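Local coordinates for protein beta-glucosidase (Saccharopolyspora erythraea D, PDB 5M6G) that probably hydrolyses terminal, non-reducing beta-D-glucosyl residues, releasing beta-D-glucose, as a two-domain member of glycosyl hydrolase family 3, at residues A313-D318 with S342-K347; R329-V332 with M338-M341. All coordinates share one frame; numbering follows the deposited sequence.

Contact 1 of 2, residues A313-D318 with S342-K347; sequences AIDKLD and SSRHEK. With MG (magnesium ion), chain B.
A salt bridge between Asp315 and Arg344 carries this contact. The side chains approach from opposite directions, and Arg344 NH2 donates a nearly straight hydrogen bond of 2.8 Å to Asp315 OD2 (N-H...O 168°). The oxygen lies at the guanidinium edge, close to its plane, whereas the nitrogen comes to the syn side of OD2 from well out of the carboxylate plane. The two flat groups stand almost perpendicular, 83° apart, and a single oxygen takes the bond.

Further hydrogen bonds fix the guanidinium within its own loop. NE of Arg344 reaches Ser343 OG at 3.0 Å, again near the guanidinium plane, and Arg344 NH1 makes a weak bond of 3.1 Å to Ser342 OG. The side chain bends at its second and third torsions, so that NE and NH1 face these serines and NH2 points across to Asp315. Asp312 and Asp322 add salt bridges to NH1 and NH2, so the arginine's charge is probably balanced by three carboxylates.

Metal coordination occupies the other end of Asp315. Asp315 O binds the magnesium ion at 2.3 Å. Asp318 OD1 binds the same ion at 2.4 Å. A water on the ion donates to Asp318 OD2, and Gln320, Asp322 and Glu327 complete the site.

In the TIM-barrel-type N-terminal domain, the salt bridge links this magnesium-binding loop to the start of helix 345-357; Asp322 joins both, O to the ion and OD1 to Arg344. The loop follows strand 306-308 and packs Ile314 and Leu317 on helix 325-334, while Ser342 and Ser343 separate N-cap Arg344 from strand 339-341.

Contact 2 of 2, residues R329-V332 with M338-M341; sequences RASV and MFMM
Phe339 reaches from its strand to helix 325-334, where the outer end of its ring meets Ser331 and Val332. With CG anti to its own carbonyl carbon (chi1 -67°), the ring is carried away from the strand towards the helix. Its CZ lies 3.5 Å from Val332 CG2, and the same methyl is 3.7 Å from Phe339 CE1. The valine crosses the phenylalanine at about a right angle and meets the ring obliquely, through one branch.

Ser331 approaches another part of the rim. Its OG lies near the ring plane at the edge, 3.4 Å from Phe339 CE2, with Ser331 CB 3.7 Å from that carbon. This is a van der Waals contact; the hydroxyl of this buried serine is hydrogen-bonded to the carbonyl O of His287, so its polar need is met although it lies against an aromatic edge. Phe348 of helix 345-357 also meets the Phe339 ring, their planes at about 35°. A leucine in place of Phe339 would probably leave a gap beside Val332 CG2 and Ser331, since its shorter side chain lacks the ring end that touches both.

Such helix-on-strand packing, a large apolar residue pointing outward from the sheet, is usual in beta/alpha barrels, as in this TIM-barrel-type domain. Strand 306-308, helix 325-334 and strand 339-341 form a beta-alpha-beta unit, Met338 bonding through its backbone to Val307 and Ser309. Neighbouring Met340 touches the bound sorbitol.

From the N terminus, the chain leaves strand 306-308, passes through the magnesium-binding loop 313-318, runs along helix 325-334, turns back into strand 339-341 and continues into helix 345-357. Contact 1 closes the wider loop, joining 313-318 to 342-347 across 23 intervening residues. Within that span contact 2 closes a much shorter one, where helix and strand fold together across five residues, so the two nest without crossing. Their centres are 8 Å apart and they touch through Ile314, whose CG2 lies 3.3 Å from Ser331 OG and 3.7 Å from Phe339 CD2. Contact 1 ties the loop after strand 306-308 to the N-terminal end of helix 345-357; contact 2 ties helix 325-334 to strand 339-341.

Contact 1 of 2, residues A313-D318 with S342-K347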
# COMPACT_ATOMS: atom_id res chain seq x y z
N ALA A 313 15.59 7.47 -4.14
CA ALA A 313 15.15 8.76 -3.62
C ALA A 313 16.30 9.75 -3.47
O ALA A 313 16.10 10.96 -3.64
CB ALA A 313 14.45 8.59 -2.28
N ILE A 314 17.50 9.27 -3.12
CA ILE A 314 18.62 10.21 -2.98
C ILE A 314 19.00 10.80 -4.33
O ILE A 314 19.49 11.93 -4.40
CB ILE A 314 19.84 9.55 -2.30
CG1 ILE A 314 20.44 8.45 -3.18
CG2 ILE A 314 19.47 9.00 -0.93
CD1 ILE A 314 21.77 7.94 -2.68
N ASP A 315 18.77 10.05 -5.41
CA ASP A 315 19.02 10.55 -6.76
C ASP A 315 18.27 11.85 -7.03
O ASP A 315 18.74 12.69 -7.80
CB ASP A 315 18.60 9.53 -7.80
CG ASP A 315 19.17 8.16 -7.56
OD1 ASP A 315 19.43 7.81 -6.38
OD2 ASP A 315 19.33 7.42 -8.55
N LYS A 316 17.09 12.00 -6.44
CA LYS A 316 16.20 13.09 -6.79
C LYS A 316 16.46 14.35 -5.96
O LYS A 316 15.77 15.35 -6.16
CB LYS A 316 14.74 12.64 -6.64
CG LYS A 316 14.42 11.35 -7.38
CD LYS A 316 13.02 10.84 -7.08
CE LYS A 316 12.86 9.39 -7.55
NZ LYS A 316 12.98 9.21 -9.02
N LEU A 317 17.44 14.32 -5.06
CA LEU A 317 17.69 15.46 -4.19
C LEU A 317 18.06 16.71 -4.98
O LEU A 317 17.59 17.81 -4.68
CB LEU A 317 18.79 15.13 -3.18
CG LEU A 317 18.38 14.19 -2.06
CD1 LEU A 317 19.56 13.90 -1.16
CD2 LEU A 317 17.25 14.82 -1.27
N ASP A 318 18.93 16.58 -5.98
CA ASP A 318 19.36 17.71 -6.78
C ASP A 318 18.55 17.87 -8.06
O ASP A 318 18.90 18.70 -8.90
CB ASP A 318 20.85 17.61 -7.12
CG ASP A 318 21.20 16.38 -7.94
OD1 ASP A 318 20.30 15.75 -8.52
OD2 ASP A 318 22.41 16.04 -8.01
N SER A 342 17.73 1.07 -7.38
CA SER A 342 17.42 0.20 -8.51
C SER A 342 18.66 -0.46 -9.09
O SER A 342 18.53 -1.45 -9.82
CB SER A 342 16.73 1.00 -9.62
OG SER A 342 17.55 2.05 -10.11
N SER A 343 19.84 0.08 -8.80
CA SER A 343 21.12 -0.40 -9.31
C SER A 343 22.20 0.47 -8.69
O SER A 343 21.91 1.30 -7.82
CB SER A 343 21.18 -0.31 -10.83
OG SER A 343 21.06 1.05 -11.24
N ARG A 344 23.45 0.28 -9.12
CA ARG A 344 24.58 1.11 -8.71
C ARG A 344 24.99 0.89 -7.25
O ARG A 344 25.52 1.79 -6.60
CB ARG A 344 24.31 2.60 -8.97
CG ARG A 344 24.28 3.00 -10.43
CD ARG A 344 23.28 4.13 -10.65
NE ARG A 344 21.93 3.71 -10.27
CZ ARG A 344 21.04 4.51 -9.70
NH1 ARG A 344 19.84 4.06 -9.37
NH2 ARG A 344 21.36 5.78 -9.45
N HIS A 345 24.76 -0.32 -6.72
CA HIS A 345 25.12 -0.61 -5.33
C HIS A 345 26.61 -0.44 -5.08
O HIS A 345 27.02 0.07 -4.03
CB HIS A 345 24.67 -2.03 -4.97
CG HIS A 345 24.98 -3.04 -6.03
ND1 HIS A 345 24.25 -3.13 -7.20
CD2 HIS A 345 25.94 -3.99 -6.11
CE1 HIS A 345 24.75 -4.10 -7.95
NE2 HIS A 345 25.77 -4.64 -7.31
N GLU A 346 27.45 -0.87 -6.02
CA GLU A 346 28.88 -0.72 -5.83
C GLU A 346 29.28 0.75 -5.80
O GLU A 346 30.15 1.15 -5.02
CB GLU A 346 29.64 -1.46 -6.93
CG GLU A 346 31.16 -1.44 -6.75
CD GLU A 346 31.85 -2.38 -7.72
OE1 GLU A 346 31.14 -3.04 -8.49
OE2 GLU A 346 33.10 -2.46 -7.69
N LYS A 347 28.64 1.57 -6.63
CA LYS A 347 28.95 2.99 -6.61
C LYS A 347 28.49 3.63 -5.31
O LYS A 347 29.19 4.47 -4.75
CB LYS A 347 28.32 3.71 -7.80
CG LYS A 347 28.64 5.21 -7.81
CD LYS A 347 28.18 5.86 -9.09
CE LYS A 347 26.67 5.88 -9.17
NZ LYS A 347 26.21 6.71 -10.32
MG MG B . 20.80 13.44 -8.47
O HOH W 1 22.44 13.62 -10.02

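Contact 2 of 2, residues R329-V332 with M338-M341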
# COMPACT_ATOMS: atom_id res chain seq x y z
N ARG A 329 26.02 11.92 0.89
CA ARG A 329 26.35 12.58 2.15
C ARG A 329 25.11 13.19 2.80
O ARG A 329 24.85 12.97 3.99
CB ARG A 329 27.41 13.66 1.91
CG ARG A 329 27.75 14.51 3.15
CD ARG A 329 28.67 15.70 2.76
NE ARG A 329 29.52 15.31 1.64
CZ ARG A 329 29.51 15.89 0.44
NH1 ARG A 329 28.73 16.93 0.21
NH2 ARG A 329 30.31 15.43 -0.51
N ALA A 330 24.34 13.96 2.03
CA ALA A 330 23.21 14.67 2.62
C ALA A 330 22.19 13.70 3.21
O ALA A 330 21.62 13.96 4.28
CB ALA A 330 22.54 15.57 1.58
N SER A 331 21.95 12.58 2.53
CA SER A 331 20.88 11.69 2.96
C SER A 331 21.33 10.80 4.11
O SER A 331 20.56 10.57 5.06
CB SER A 331 20.39 10.85 1.79
OG SER A 331 19.12 10.32 2.08
N VAL A 332 22.55 10.27 4.06
CA VAL A 332 23.06 9.53 5.20
C VAL A 332 23.10 10.42 6.44
O VAL A 332 22.70 10.00 7.54
CB VAL A 332 24.44 8.92 4.89
CG1 VAL A 332 25.01 8.23 6.12
CG2 VAL A 332 24.35 7.92 3.72
N MET A 338 19.03 2.79 5.66
CA MET A 338 19.16 1.86 4.54
C MET A 338 18.68 2.55 3.28
O MET A 338 17.70 3.31 3.30
CB MET A 338 18.35 0.58 4.78
CG MET A 338 18.37 -0.40 3.62
SD MET A 338 17.66 -1.99 4.04
CE MET A 338 19.03 -2.76 4.92
N PHE A 339 19.36 2.30 2.17
CA PHE A 339 19.12 3.05 0.94
C PHE A 339 18.63 2.13 -0.15
O PHE A 339 19.33 1.19 -0.56
CB PHE A 339 20.37 3.83 0.56
CG PHE A 339 20.66 4.91 1.55
CD1 PHE A 339 21.31 4.61 2.74
CD2 PHE A 339 20.17 6.19 1.36
CE1 PHE A 339 21.52 5.59 3.69
CE2 PHE A 339 20.38 7.17 2.29
CZ PHE A 339 21.05 6.87 3.46
N MET A 340 17.41 2.38 -0.60
CA MET A 340 16.72 1.56 -1.59
C MET A 340 17.10 2.06 -2.97
O MET A 340 16.87 3.23 -3.29
CB MET A 340 15.21 1.64 -1.38
CG MET A 340 14.39 0.76 -2.31
SD MET A 340 12.63 1.17 -2.18
CE MET A 340 12.32 0.80 -0.46
N MET A 341 17.70 1.20 -3.79
CA MET A 341 18.23 1.63 -5.07
C MET A 341 17.94 0.58 -6.14
O MET A 341 17.90 -0.62 -5.87
CB MET A 341 19.74 1.91 -4.98
CG MET A 341 20.59 0.70 -4.61
SD MET A 341 22.26 1.25 -4.16
CE MET A 341 21.96 2.02 -2.56